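Local coordinates for protein putative non-ribosomal peptide synthetase (Actinomadura parvosata subsp. kistnae, PDB 6M7L) that probably serves in building a peptide on a non-ribosomal assembly line, as a domain with the fold of the condensation-domain family, at residues E101-T106 and P111-D116; A259-A264 and P329-I334; G170-R173 and I177-R180; R30-S35 and D123-V128; H417-D420 and A424-L427. One frame throughout, in Å; residues are numbered along the deposited sequence.

Interaction 1: E101-T106 and P111-D116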
loop_
_atom_site.group_PDB
_atom_site.type_symbol
_atom_site.label_atom_id
_atom_site.label_comp_id
_atom_site.label_asym_id
_atom_site.label_seq_id
_atom_site.Cartn_x
_atom_site.Cartn_y
_atom_site.Cartn_z
ATOM N N GLU A 101 6.544 19.728 -19.302
ATOM C CA GLU A 101 7.324 19.590 -20.521
ATOM C C GLU A 101 6.916 18.323 -21.260
ATOM O O GLU A 101 6.725 17.264 -20.654
ATOM C CB GLU A 101 8.820 19.548 -20.212
ATOM C CG GLU A 101 9.681 19.245 -21.432
ATOM C CD GLU A 101 11.138 19.013 -21.089
ATOM O OE1 GLU A 101 11.969 18.963 -22.022
ATOM O OE2 GLU A 101 11.454 18.876 -19.888
ATOM N N ILE A 102 6.772 18.444 -22.574
ATOM C CA ILE A 102 6.506 17.313 -23.453
ATOM C C ILE A 102 7.719 17.168 -24.358
ATOM O O ILE A 102 7.952 18.004 -25.240
ATOM C CB ILE A 102 5.213 17.508 -24.255
ATOM C CG1 ILE A 102 4.010 17.504 -23.304
ATOM C CG2 ILE A 102 5.075 16.431 -25.318
ATOM C CD1 ILE A 102 2.689 17.799 -23.976
ATOM N N CYS A 103 8.501 16.114 -24.134
ATOM C CA CYS A 103 9.807 15.943 -24.768
ATOM C C CYS A 103 9.870 14.583 -25.451
ATOM O O CYS A 103 10.269 13.585 -24.837
ATOM C CB CYS A 103 10.927 16.097 -23.741
ATOM S SG CYS A 103 12.576 15.717 -24.358
ATOM N N PRO A 104 9.476 14.506 -26.723
ATOM C CA PRO A 104 9.540 13.228 -27.444
ATOM C C PRO A 104 10.945 12.649 -27.425
ATOM O O PRO A 104 11.932 13.356 -27.633
ATOM C CB PRO A 104 9.102 13.600 -28.864
ATOM C CG PRO A 104 8.253 14.815 -28.683
ATOM C CD PRO A 104 8.867 15.572 -27.537
ATOM N N ALA A 105 11.030 11.345 -27.164
ATOM C CA ALA A 105 12.317 10.701 -26.964
ATOM C C ALA A 105 12.243 9.247 -27.402
ATOM O O ALA A 105 11.169 8.710 -27.686
ATOM C CB ALA A 105 12.759 10.790 -25.500
ATOM N N THR A 106 13.414 8.622 -27.464
ATOM C CA THR A 106 13.548 7.181 -27.598
ATOM C C THR A 106 14.112 6.616 -26.302
ATOM O O THR A 106 14.850 7.300 -25.584
ATOM C CB THR A 106 14.463 6.805 -28.770
ATOM O OG1 THR A 106 15.709 7.501 -28.651
ATOM C CG2 THR A 106 13.808 7.160 -30.094
ATOM N N PRO A 111 17.534 7.515 -20.016
ATOM C CA PRO A 111 18.417 7.681 -18.846
ATOM C C PRO A 111 18.984 9.083 -18.698
ATOM O O PRO A 111 18.936 9.656 -17.601
ATOM C CB PRO A 111 19.512 6.640 -19.100
ATOM C CG PRO A 111 18.824 5.568 -19.835
ATOM C CD PRO A 111 17.836 6.261 -20.735
ATOM N N GLY A 112 19.511 9.660 -19.778
ATOM C CA GLY A 112 20.093 10.989 -19.679
ATOM C C GLY A 112 19.055 12.067 -19.438
ATOM O O GLY A 112 19.283 12.998 -18.659
ATOM N N LEU A 113 17.902 11.958 -20.098
ATOM C CA LEU A 113 16.855 12.959 -19.929
ATOM C C LEU A 113 16.323 12.962 -18.503
ATOM O O LEU A 113 16.149 14.025 -17.896
ATOM C CB LEU A 113 15.728 12.707 -20.927
ATOM C CG LEU A 113 16.073 13.091 -22.362
ATOM C CD1 LEU A 113 15.062 12.512 -23.331
ATOM C CD2 LEU A 113 16.122 14.601 -22.480
ATOM N N LEU A 114 16.062 11.777 -17.947
ATOM C CA LEU A 114 15.535 11.698 -16.590
ATOM C C LEU A 114 16.509 12.292 -15.582
ATOM O O LEU A 114 16.105 13.032 -14.678
ATOM C CB LEU A 114 15.215 10.245 -16.233
ATOM C CG LEU A 114 14.024 9.606 -16.946
ATOM C CD1 LEU A 114 13.984 8.112 -16.668
ATOM C CD2 LEU A 114 12.724 10.268 -16.513
ATOM N N ALA A 115 17.801 11.985 -15.725
ATOM C CA ALA A 115 18.794 12.532 -14.806
ATOM C C ALA A 115 18.893 14.046 -14.936
ATOM O O ALA A 115 18.929 14.760 -13.927
ATOM C CB ALA A 115 20.155 11.883 -15.056
ATOM N N ASP A 116 18.932 14.553 -16.170
ATOM C CA ASP A 116 19.032 15.992 -16.380
ATOM C C ASP A 116 17.812 16.717 -15.829
ATOM O O ASP A 116 17.940 17.700 -15.090
ATOM C CB ASP A 116 19.208 16.296 -17.867
ATOM C CG ASP A 116 19.008 17.762 -18.183
ATOM O OD1 ASP A 116 19.913 18.564 -17.875
ATOM O OD2 ASP A 116 17.941 18.115 -18.728
#
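Ala105 and Leu113 mark the closest approach of the two backbones, CA to CA 8.7 Å, where the chain leaving strand 100-102 passes alongside helix 110-119. At that distance no hydrogen bond joins the segments, and side chains alone bridge the gap. Leu113 does this with both its methyls: CD1 lies 3.6 Å from Ala105 CB, and CD2 stands 4.2 Å from the sulfur SG of Cys103. A chi1 of 173° sets that sulfur opposite its own backbone N and points it at the fork of the leucine. Phe135 of strand 130-136 packs on both Cys103 and Leu113 and extends this small apolar patch. Nearby, Glu101 turns its carboxylate to polar partners, forming a salt bridge with Arg117 of helix 110-119 and a hydrogen bond with His133. Strand 100-102, helix 110-119 and the parallel strand 130-136 make a beta-alpha-beta unit, and the contact seats its helix on the exit of its first strand.

Interaction 2: A259-A264 and P329-I334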
loop_
_atom_site.group_PDB
_atom_site.type_symbol
_atom_site.label_atom_id
_atom_site.label_comp_id
_atom_site.label_asym_id
_atom_site.label_seq_id
_atom_site.Cartn_x
_atom_site.Cartn_y
_atom_site.Cartn_z
ATOM N N ALA A 259 21.621 -13.528 12.688
ATOM C CA ALA A 259 21.011 -14.069 13.899
ATOM C C ALA A 259 21.820 -13.704 15.136
ATOM O O ALA A 259 21.250 -13.365 16.180
ATOM C CB ALA A 259 20.865 -15.585 13.782
ATOM N N ARG A 260 23.151 -13.762 15.038
ATOM C CA ARG A 260 23.989 -13.460 16.193
ATOM C C ARG A 260 23.888 -11.995 16.600
ATOM O O ARG A 260 23.974 -11.679 17.793
ATOM C CB ARG A 260 25.439 -13.840 15.901
ATOM C CG ARG A 260 25.695 -15.337 15.941
ATOM C CD ARG A 260 27.172 -15.662 15.800
ATOM N NE ARG A 260 27.661 -15.434 14.443
ATOM C CZ ARG A 260 27.550 -16.315 13.454
ATOM N NH1 ARG A 260 26.964 -17.486 13.669
ATOM N NH2 ARG A 260 28.025 -16.027 12.250
ATOM N N LEU A 261 23.705 -11.092 15.636
ATOM C CA LEU A 261 23.508 -9.686 15.974
ATOM C C LEU A 261 22.147 -9.468 16.622
ATOM O O LEU A 261 22.039 -8.790 17.651
ATOM C CB LEU A 261 23.661 -8.823 14.724
ATOM C CG LEU A 261 25.061 -8.833 14.113
ATOM C CD1 LEU A 261 25.050 -8.160 12.759
ATOM C CD2 LEU A 261 26.048 -8.152 15.047
ATOM N N LEU A 262 21.092 -10.037 16.028
ATOM C CA LEU A 262 19.776 -10.004 16.656
ATOM C C LEU A 262 19.818 -10.629 18.044
ATOM O O LEU A 262 19.144 -10.161 18.970
ATOM C CB LEU A 262 18.762 -10.724 15.767
ATOM C CG LEU A 262 17.380 -11.029 16.348
ATOM C CD1 LEU A 262 16.675 -9.752 16.776
ATOM C CD2 LEU A 262 16.539 -11.797 15.340
ATOM N N GLU A 263 20.617 -11.685 18.206
ATOM C CA GLU A 263 20.790 -12.309 19.512
ATOM C C GLU A 263 21.436 -11.343 20.499
ATOM O O GLU A 263 20.949 -11.163 21.621
ATOM C CB GLU A 263 21.629 -13.577 19.355
ATOM C CG GLU A 263 21.810 -14.414 20.600
ATOM C CD GLU A 263 22.516 -15.721 20.295
ATOM O OE1 GLU A 263 22.293 -16.275 19.195
ATOM O OE2 GLU A 263 23.303 -16.188 21.141
ATOM N N ALA A 264 22.533 -10.700 20.089
ATOM C CA ALA A 264 23.203 -9.738 20.959
ATOM C C ALA A 264 22.353 -8.493 21.181
ATOM O O ALA A 264 22.399 -7.899 22.266
ATOM C CB ALA A 264 24.561 -9.354 20.371
ATOM N N PRO A 329 35.555 0.297 24.713
ATOM C CA PRO A 329 34.355 -0.503 24.964
ATOM C C PRO A 329 34.283 -1.717 24.054
ATOM O O PRO A 329 34.819 -1.733 22.944
ATOM C CB PRO A 329 33.208 0.472 24.664
ATOM C CG PRO A 329 33.858 1.821 24.420
ATOM C CD PRO A 329 35.246 1.532 23.978
ATOM N N ALA A 330 33.607 -2.748 24.550
ATOM C CA ALA A 330 33.321 -3.925 23.747
ATOM C C ALA A 330 32.029 -3.716 22.962
ATOM O O ALA A 330 31.257 -2.791 23.224
ATOM C CB ALA A 330 33.226 -5.169 24.630
ATOM N N PHE A 331 31.799 -4.596 21.983
ATOM C CA PHE A 331 30.608 -4.473 21.148
ATOM C C PHE A 331 29.338 -4.483 21.990
ATOM O O PHE A 331 28.417 -3.696 21.742
ATOM C CB PHE A 331 30.569 -5.593 20.111
ATOM C CG PHE A 331 29.289 -5.644 19.327
ATOM C CD1 PHE A 331 28.347 -6.629 19.577
ATOM C CD2 PHE A 331 29.024 -4.699 18.348
ATOM C CE1 PHE A 331 27.167 -6.678 18.860
ATOM C CE2 PHE A 331 27.845 -4.741 17.628
ATOM C CZ PHE A 331 26.915 -5.732 17.884
ATOM N N THR A 332 29.271 -5.365 22.990
ATOM C CA THR A 332 28.133 -5.357 23.903
ATOM C C THR A 332 28.023 -4.023 24.628
ATOM O O THR A 332 26.920 -3.496 24.813
ATOM C CB THR A 332 28.253 -6.500 24.913
ATOM O OG1 THR A 332 29.537 -6.447 25.548
ATOM C CG2 THR A 332 28.089 -7.840 24.224
ATOM N N GLU A 333 29.161 -3.459 25.041
ATOM C CA GLU A 333 29.140 -2.176 25.732
ATOM C C GLU A 333 28.798 -1.042 24.776
ATOM O O GLU A 333 28.074 -0.110 25.145
ATOM C CB GLU A 333 30.487 -1.929 26.410
ATOM C CG GLU A 333 30.522 -0.704 27.304
ATOM C CD GLU A 333 31.822 -0.596 28.079
ATOM O OE1 GLU A 333 32.734 -1.412 27.822
ATOM O OE2 GLU A 333 31.928 0.298 28.947
ATOM N N ILE A 334 29.307 -1.103 23.543
ATOM C CA ILE A 334 28.949 -0.104 22.542
ATOM C C ILE A 334 27.479 -0.238 22.164
ATOM O O ILE A 334 26.787 0.762 21.932
ATOM C CB ILE A 334 29.870 -0.230 21.315
ATOM C CG1 ILE A 334 31.320 0.019 21.727
ATOM C CG2 ILE A 334 29.450 0.736 20.218
ATOM C CD1 ILE A 334 32.323 -0.215 20.632
#
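Phe331 lies between two helices of this condensation-type fold, projecting from the first turn of helix 331-346 against Leu261 and Ala264 of helix 255-267. All the contacts across the pair are apolar, and no hydrogen bond joins the segments. The backbones come nearest at Ala264 and Thr332, CA to CA 7.2 Å. Phe331 has CG anti to its backbone N (chi1 173°), which carries the ring out from its helix to the neighbouring one. Further apolar packing closes round the ring: Val457 of helix 440-459, Ala278 and Met282 of helix 272-288, and Pro461 all touch it, so that it is buried among several elements. Backbone hydrogen bonds add to this: Phe331 and Thr332 bond to Val463 and Pro461 beyond helix 440-459. Ala330 occupies the N-cap position of helix 331-346. At the ring itself, CE1 meets Ala264 CB edge-on at 4.0 Å, and the side chain of Leu261 crosses at about a right angle, its CD2 3.8 Å from Phe331 CZ.

Interaction 3: G170-R173 and I177-R180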
loop_
_atom_site.group_PDB
_atom_site.type_symbol
_atom_site.label_atom_id
_atom_site.label_comp_id
_atom_site.label_asym_id
_atom_site.label_seq_id
_atom_site.Cartn_x
_atom_site.Cartn_y
_atom_site.Cartn_z
ATOM N N GLY A 170 -7.778 9.648 -13.171
ATOM C CA GLY A 170 -8.934 8.809 -13.444
ATOM C C GLY A 170 -10.207 9.613 -13.620
ATOM O O GLY A 170 -11.055 9.280 -14.452
ATOM N N ALA A 171 -10.355 10.687 -12.846
ATOM C CA ALA A 171 -11.508 11.561 -13.011
ATOM C C ALA A 171 -11.359 12.454 -14.238
ATOM O O ALA A 171 -12.326 12.655 -14.982
ATOM C CB ALA A 171 -11.710 12.407 -11.755
ATOM N N ARG A 172 -10.158 12.991 -14.466
ATOM C CA ARG A 172 -9.946 13.889 -15.597
ATOM C C ARG A 172 -10.077 13.156 -16.925
ATOM O O ARG A 172 -10.603 13.713 -17.896
ATOM C CB ARG A 172 -8.576 14.560 -15.489
ATOM C CG ARG A 172 -8.491 15.637 -14.420
ATOM C CD ARG A 172 -9.180 16.918 -14.859
ATOM N NE ARG A 172 -9.275 17.883 -13.766
ATOM C CZ ARG A 172 -9.662 19.146 -13.914
ATOM N NH1 ARG A 172 -9.987 19.608 -15.113
ATOM N NH2 ARG A 172 -9.720 19.950 -12.860
ATOM N N ARG A 173 -9.606 11.908 -16.992
ATOM C CA ARG A 173 -9.724 11.143 -18.228
ATOM C C ARG A 173 -11.169 10.814 -18.573
ATOM O O ARG A 173 -11.441 10.403 -19.704
ATOM C CB ARG A 173 -8.910 9.850 -18.137
ATOM C CG ARG A 173 -9.599 8.739 -17.371
ATOM C CD ARG A 173 -8.796 7.453 -17.426
ATOM N NE ARG A 173 -9.637 6.301 -17.743
ATOM C CZ ARG A 173 -9.671 5.707 -18.932
ATOM N NH1 ARG A 173 -8.901 6.148 -19.918
ATOM N NH2 ARG A 173 -10.469 4.668 -19.132
ATOM N N ILE A 177 -14.216 16.625 -12.958
ATOM C CA ILE A 177 -13.376 17.214 -11.920
ATOM C C ILE A 177 -13.194 16.167 -10.827
ATOM O O ILE A 177 -14.153 15.466 -10.478
ATOM C CB ILE A 177 -13.987 18.524 -11.392
ATOM C CG1 ILE A 177 -13.921 19.610 -12.468
ATOM C CG2 ILE A 177 -13.296 18.992 -10.116
ATOM C CD1 ILE A 177 -14.470 20.954 -12.027
ATOM N N PRO A 178 -11.987 16.005 -10.283
ATOM C CA PRO A 178 -11.774 14.991 -9.242
ATOM C C PRO A 178 -12.683 15.212 -8.041
ATOM O O PRO A 178 -12.792 16.323 -7.514
ATOM C CB PRO A 178 -10.291 15.166 -8.871
ATOM C CG PRO A 178 -9.912 16.515 -9.402
ATOM C CD PRO A 178 -10.735 16.696 -10.635
ATOM N N GLU A 179 -13.340 14.138 -7.621
ATOM C CA GLU A 179 -14.285 14.143 -6.511
ATOM C C GLU A 179 -13.609 13.455 -5.331
ATOM O O GLU A 179 -13.596 12.224 -5.242
ATOM C CB GLU A 179 -15.582 13.443 -6.916
ATOM C CG GLU A 179 -16.610 13.287 -5.808
ATOM C CD GLU A 179 -17.803 12.456 -6.245
ATOM O OE1 GLU A 179 -18.143 12.488 -7.447
ATOM O OE2 GLU A 179 -18.394 11.763 -5.390
ATOM N N ARG A 180 -13.031 14.251 -4.432
ATOM C CA ARG A 180 -12.287 13.722 -3.298
ATOM C C ARG A 180 -12.578 14.541 -2.051
ATOM O O ARG A 180 -12.818 15.749 -2.124
ATOM C CB ARG A 180 -10.772 13.724 -3.550
ATOM C CG ARG A 180 -10.325 12.930 -4.759
ATOM C CD ARG A 180 -8.828 12.695 -4.725
ATOM N NE ARG A 180 -8.446 11.847 -3.601
ATOM C CZ ARG A 180 -7.192 11.524 -3.304
ATOM N NH1 ARG A 180 -6.196 11.985 -4.048
ATOM N NH2 ARG A 180 -6.933 10.744 -2.265
#
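Arg172 and Pro178 cross at a slant, the arginine side chain folding back over the chain that has just turned away from helix 155-172. CG leaves beside the backbone N, and a bend at chi2 (-76°) then swings the guanidinium toward Ile177 and Pro178. Its NE comes to 3.7 Å from Pro178 CD, a carbon that meets the flat group obliquely. Ile177 reaches the same group differently: CG1 sits over one face of the guanidinium, 4.2 Å from Arg172 NH2. One residue earlier, Ala171 supplies the closer backbone approach, its CA 5.1 Å from Pro178 CA. The methyl CB rests 3.6 Å from Pro178 CA and 4.2 Å from Pro178 CB, with the carbonyl oxygen of Ile177 beside it. Thus a helix side made of alanine methyl and arginine is met by the proline ring and the isoleucine branch. The charge of Arg172 is answered outside the turn, by a salt bridge from NE to Asp67 of helix 58-71. Arg173 and Arg180 also look beyond the two segments, each bridging to an acidic side chain of another protein's chain. The chemistry is therefore mixed: carbon packs on the flat guanidinium while NE keeps its bridge to Asp67, which probably limits how far Arg172 can turn off its apolar neighbours.

Interaction 4: R30-S35 and D123-V128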
loop_
_atom_site.group_PDB
_atom_site.type_symbol
_atom_site.label_atom_id
_atom_site.label_comp_id
_atom_site.label_asym_id
_atom_site.label_seq_id
_atom_site.Cartn_x
_atom_site.Cartn_y
_atom_site.Cartn_z
ATOM N N ARG A 30 16.314 25.674 5.611
ATOM C CA ARG A 30 17.576 25.113 5.141
ATOM C C ARG A 30 17.490 24.711 3.675
ATOM O O ARG A 30 18.437 24.930 2.909
ATOM C CB ARG A 30 17.975 23.920 6.006
ATOM C CG ARG A 30 19.384 23.429 5.736
ATOM C CD ARG A 30 19.835 22.403 6.758
ATOM N NE ARG A 30 21.189 21.943 6.475
ATOM C CZ ARG A 30 21.481 20.972 5.618
ATOM N NH1 ARG A 30 20.510 20.348 4.963
ATOM N NH2 ARG A 30 22.743 20.620 5.415
ATOM N N MET A 31 16.361 24.130 3.261
ATOM C CA MET A 31 16.210 23.721 1.870
ATOM C C MET A 31 16.247 24.920 0.935
ATOM O O MET A 31 16.837 24.852 -0.150
ATOM C CB MET A 31 14.909 22.939 1.684
ATOM C CG MET A 31 14.881 21.593 2.388
ATOM S SD MET A 31 16.290 20.566 1.950
ATOM C CE MET A 31 16.176 20.634 0.168
ATOM N N TRP A 32 15.616 26.026 1.333
ATOM C CA TRP A 32 15.634 27.225 0.503
ATOM C C TRP A 32 17.057 27.740 0.324
ATOM O O TRP A 32 17.478 28.067 -0.792
ATOM C CB TRP A 32 14.739 28.301 1.120
ATOM C CG TRP A 32 14.520 29.482 0.226
ATOM C CD1 TRP A 32 13.510 29.650 -0.674
ATOM C CD2 TRP A 32 15.332 30.660 0.142
ATOM N NE1 TRP A 32 13.639 30.859 -1.314
ATOM C CE2 TRP A 32 14.751 31.498 -0.832
ATOM C CE3 TRP A 32 16.495 31.088 0.793
ATOM C CZ2 TRP A 32 15.292 32.740 -1.169
ATOM C CZ3 TRP A 32 17.028 32.320 0.458
ATOM C CH2 TRP A 32 16.427 33.130 -0.513
ATOM N N LEU A 33 17.818 27.805 1.420
ATOM C CA LEU A 33 19.187 28.302 1.354
ATOM C C LEU A 33 20.045 27.435 0.440
ATOM O O LEU A 33 20.707 27.942 -0.474
ATOM C CB LEU A 33 19.783 28.370 2.762
ATOM C CG LEU A 33 19.177 29.440 3.673
ATOM C CD1 LEU A 33 19.658 29.281 5.101
ATOM C CD2 LEU A 33 19.502 30.828 3.150
ATOM N N LEU A 34 20.032 26.118 0.658
ATOM C CA LEU A 34 20.823 25.219 -0.174
ATOM C C LEU A 34 20.343 25.167 -1.618
ATOM O O LEU A 34 21.070 24.646 -2.472
ATOM C CB LEU A 34 20.818 23.809 0.413
ATOM C CG LEU A 34 21.326 23.652 1.845
ATOM C CD1 LEU A 34 21.335 22.183 2.237
ATOM C CD2 LEU A 34 22.708 24.267 2.006
ATOM N N SER A 35 19.149 25.682 -1.914
ATOM C CA SER A 35 18.675 25.731 -3.291
ATOM C C SER A 35 19.353 26.826 -4.104
ATOM O O SER A 35 19.240 26.821 -5.334
ATOM C CB SER A 35 17.158 25.938 -3.327
ATOM O OG SER A 35 16.831 27.318 -3.350
ATOM N N ASP A 123 14.035 27.753 -9.083
ATOM C CA ASP A 123 14.073 29.122 -8.572
ATOM C C ASP A 123 12.855 29.270 -7.668
ATOM O O ASP A 123 11.795 29.732 -8.090
ATOM C CB ASP A 123 14.076 30.140 -9.705
ATOM C CG ASP A 123 14.047 31.572 -9.201
ATOM O OD1 ASP A 123 14.082 31.774 -7.967
ATOM O OD2 ASP A 123 13.984 32.497 -10.038
ATOM N N LEU A 124 13.015 28.869 -6.405
ATOM C CA LEU A 124 11.896 28.808 -5.472
ATOM C C LEU A 124 11.268 30.167 -5.190
ATOM O O LEU A 124 10.173 30.212 -4.617
ATOM C CB LEU A 124 12.354 28.169 -4.159
ATOM C CG LEU A 124 12.831 26.719 -4.274
ATOM C CD1 LEU A 124 13.296 26.193 -2.925
ATOM C CD2 LEU A 124 11.727 25.840 -4.845
ATOM N N THR A 125 11.921 31.269 -5.569
ATOM C CA THR A 125 11.314 32.580 -5.368
ATOM C C THR A 125 10.215 32.859 -6.385
ATOM O O THR A 125 9.220 33.510 -6.049
ATOM C CB THR A 125 12.376 33.680 -5.432
ATOM O OG1 THR A 125 12.951 33.723 -6.744
ATOM C CG2 THR A 125 13.473 33.423 -4.408
ATOM N N GLY A 126 10.366 32.372 -7.615
ATOM C CA GLY A 126 9.376 32.625 -8.644
ATOM C C GLY A 126 8.883 31.389 -9.369
ATOM O O GLY A 126 8.525 31.459 -10.550
ATOM N N GLU A 127 8.847 30.251 -8.678
ATOM C CA GLU A 127 8.391 29.004 -9.274
ATOM C C GLU A 127 7.741 28.140 -8.207
ATOM O O GLU A 127 8.166 28.138 -7.047
ATOM C CB GLU A 127 9.539 28.222 -9.918
ATOM C CG GLU A 127 9.902 28.642 -11.325
ATOM C CD GLU A 127 11.110 27.886 -11.840
ATOM O OE1 GLU A 127 11.652 27.049 -11.084
ATOM O OE2 GLU A 127 11.519 28.129 -12.995
ATOM N N VAL A 128 6.717 27.396 -8.611
ATOM C CA VAL A 128 6.129 26.384 -7.736
ATOM C C VAL A 128 7.162 25.276 -7.571
ATOM O O VAL A 128 7.974 25.045 -8.480
ATOM C CB VAL A 128 4.794 25.858 -8.286
ATOM C CG1 VAL A 128 3.805 26.997 -8.422
ATOM C CG2 VAL A 128 4.993 25.146 -9.617
#
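Trp32 and Leu124, both buried, form the more densely contacted part, their side chains sliding past each other in opposite directions. A chi1 of -171° turns the indole away from the backbone N and over to the turn, where CD1 lies 4.0 Å from Leu124 CB. Leu124 CD1 also packs 3.7 Å from Ser35 OG, a hydroxyl already committed to Trp32 O at 2.7 Å. The indole N-H is used as well, bonding to the carbonyl of Phe79. Thr125, partly exposed, adds a single methyl: its CG2 meets the indole at the edge, 3.8 Å from Trp32 CZ2. There the turn holds itself together. Asp123 to Gly126 form a type I beta turn, and Asp123 OD1 makes an Asx turn by accepting from Thr125 N at 3.3 Å; Thr125 OG1 donates to the same oxygen from the same face, at 2.6 Å. Arg36 adds a salt bridge to that oxygen. Replacing Trp32 with an alanine would probably leave the Phe79 carbonyl without this donor and open a gap beside Leu124 and the Thr125 methyl. The contact thus sets the C-terminal end of helix 26-34 against the loop between helix 110-119 and strand 130-136, with His149 at the end of strand 141-149 packed on both Ser35 and Leu124.

Interaction 5: H417-D420 and A424-L427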
loop_
_atom_site.group_PDB
_atom_site.type_symbol
_atom_site.label_atom_id
_atom_site.label_comp_id
_atom_site.label_asym_id
_atom_site.label_seq_id
_atom_site.Cartn_x
_atom_site.Cartn_y
_atom_site.Cartn_z
ATOM N N HIS A 417 15.310 -8.596 7.138
ATOM C CA HIS A 417 14.472 -9.724 6.755
ATOM C C HIS A 417 14.265 -10.672 7.929
ATOM O O HIS A 417 15.197 -10.969 8.683
ATOM C CB HIS A 417 15.096 -10.481 5.583
ATOM C CG HIS A 417 15.006 -9.757 4.275
ATOM N ND1 HIS A 417 13.890 -9.044 3.894
ATOM C CD2 HIS A 417 15.892 -9.638 3.259
ATOM C CE1 HIS A 417 14.093 -8.517 2.700
ATOM N NE2 HIS A 417 15.301 -8.862 2.293
ATOM N N ARG A 418 13.036 -11.160 8.074
ATOM C CA ARG A 418 12.677 -12.056 9.161
ATOM C C ARG A 418 11.844 -13.216 8.639
ATOM O O ARG A 418 11.121 -13.090 7.647
ATOM C CB ARG A 418 11.893 -11.326 10.261
ATOM C CG ARG A 418 12.645 -10.190 10.932
ATOM C CD ARG A 418 13.876 -10.688 11.669
ATOM N NE ARG A 418 14.545 -9.605 12.383
ATOM C CZ ARG A 418 14.315 -9.295 13.655
ATOM N NH1 ARG A 418 14.968 -8.289 14.221
ATOM N NH2 ARG A 418 13.436 -9.993 14.362
ATOM N N THR A 419 11.960 -14.354 9.317
ATOM C CA THR A 419 11.015 -15.441 9.131
ATOM C C THR A 419 9.708 -15.096 9.842
ATOM O O THR A 419 9.650 -14.180 10.666
ATOM C CB THR A 419 11.594 -16.757 9.665
ATOM O OG1 THR A 419 12.989 -16.828 9.347
ATOM C CG2 THR A 419 10.895 -17.958 9.036
ATOM N N ASP A 420 8.649 -15.839 9.507
ATOM C CA ASP A 420 7.343 -15.598 10.112
ATOM C C ASP A 420 7.388 -15.633 11.635
ATOM O O ASP A 420 6.527 -15.030 12.286
ATOM C CB ASP A 420 6.331 -16.624 9.599
ATOM C CG ASP A 420 6.132 -16.543 8.101
ATOM O OD1 ASP A 420 7.055 -16.939 7.357
ATOM O OD2 ASP A 420 5.056 -16.079 7.668
ATOM N N ALA A 424 16.020 -14.211 12.369
ATOM C CA ALA A 424 16.812 -13.533 11.350
ATOM C C ALA A 424 16.805 -14.318 10.046
ATOM O O ALA A 424 17.022 -15.533 10.033
ATOM C CB ALA A 424 18.243 -13.341 11.843
ATOM N N ASP A 425 16.556 -13.617 8.942
ATOM C CA ASP A 425 16.520 -14.220 7.617
ATOM C C ASP A 425 17.315 -13.379 6.627
ATOM O O ASP A 425 16.893 -13.154 5.489
ATOM C CB ASP A 425 15.080 -14.411 7.145
ATOM C CG ASP A 425 14.967 -15.397 6.000
ATOM O OD1 ASP A 425 15.589 -16.477 6.083
ATOM O OD2 ASP A 425 14.248 -15.098 5.023
ATOM N N GLY A 426 18.477 -12.904 7.048
ATOM C CA GLY A 426 19.350 -12.139 6.181
ATOM C C GLY A 426 19.169 -10.641 6.352
ATOM O O GLY A 426 18.085 -10.145 6.680
ATOM N N LEU A 427 20.257 -9.905 6.130
ATOM C CA LEU A 427 20.269 -8.446 6.189
ATOM C C LEU A 427 20.748 -7.939 4.834
ATOM O O LEU A 427 21.931 -8.067 4.504
ATOM C CB LEU A 427 21.171 -7.953 7.320
ATOM C CG LEU A 427 20.944 -6.540 7.859
ATOM C CD1 LEU A 427 19.551 -6.422 8.458
ATOM C CD2 LEU A 427 22.002 -6.185 8.891
#
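His417 O is gripped by two donors: Asp425 N, 3.0 Å away across the hairpin, and, weakly, NE2 of His258. The Asp425 N-H is fairly straight (150°) but approaches from above the carbonyl plane. A second, weak bond runs from His417 N to Gly426 O at 3.2 Å. The His417 side chain follows, its CB packed beside the carbonyl oxygens of Asp425 and Gly426, which lie oblique to the ring. Gly426 has a phi of 96°, and at its backbone angles a side chain would jam against the carbonyl oxygen of Asp425. Arg418 and Ala424 form an antiparallel non-hydrogen-bonded pair with side chains diverging. Arg418 bends at chi2, bringing CD to 4.1 Å from Ala424 CA; its guanidinium bonds to Asp416 and the Gly422 carbonyl. On the exposed side Thr419 crosses Asp425 at about a right angle. The beta hairpin supplies the two central strands of a four-stranded sheet, flanked by strands 246-253 and 374-380, with helices 255-267 and 272-288 packed against Arg418.

Overall arrangement
From the N terminus, helix 26-34 opens the longest loop, closed by interaction 4 when the chain returns at 123-128. Interaction 1 falls within that loop, a short closure in a beta-alpha-beta unit. Interaction 3 follows, turning the chain back at the end of helix 155-172. Interaction 2 then spans 64 residues to join helices 255-267 and 331-346, and interaction 5 closes the hairpin of strands 410-418 and 424-434. No two contacts cross. Interactions 2 and 5 touch directly, Leu262 CD1 lying 3.4 Å from Arg418 NH1, and so tie helix 255-267 to the hairpin. Interactions 1 and 2 lie on opposite sides of the chain's centre, their centres about 48 Å apart.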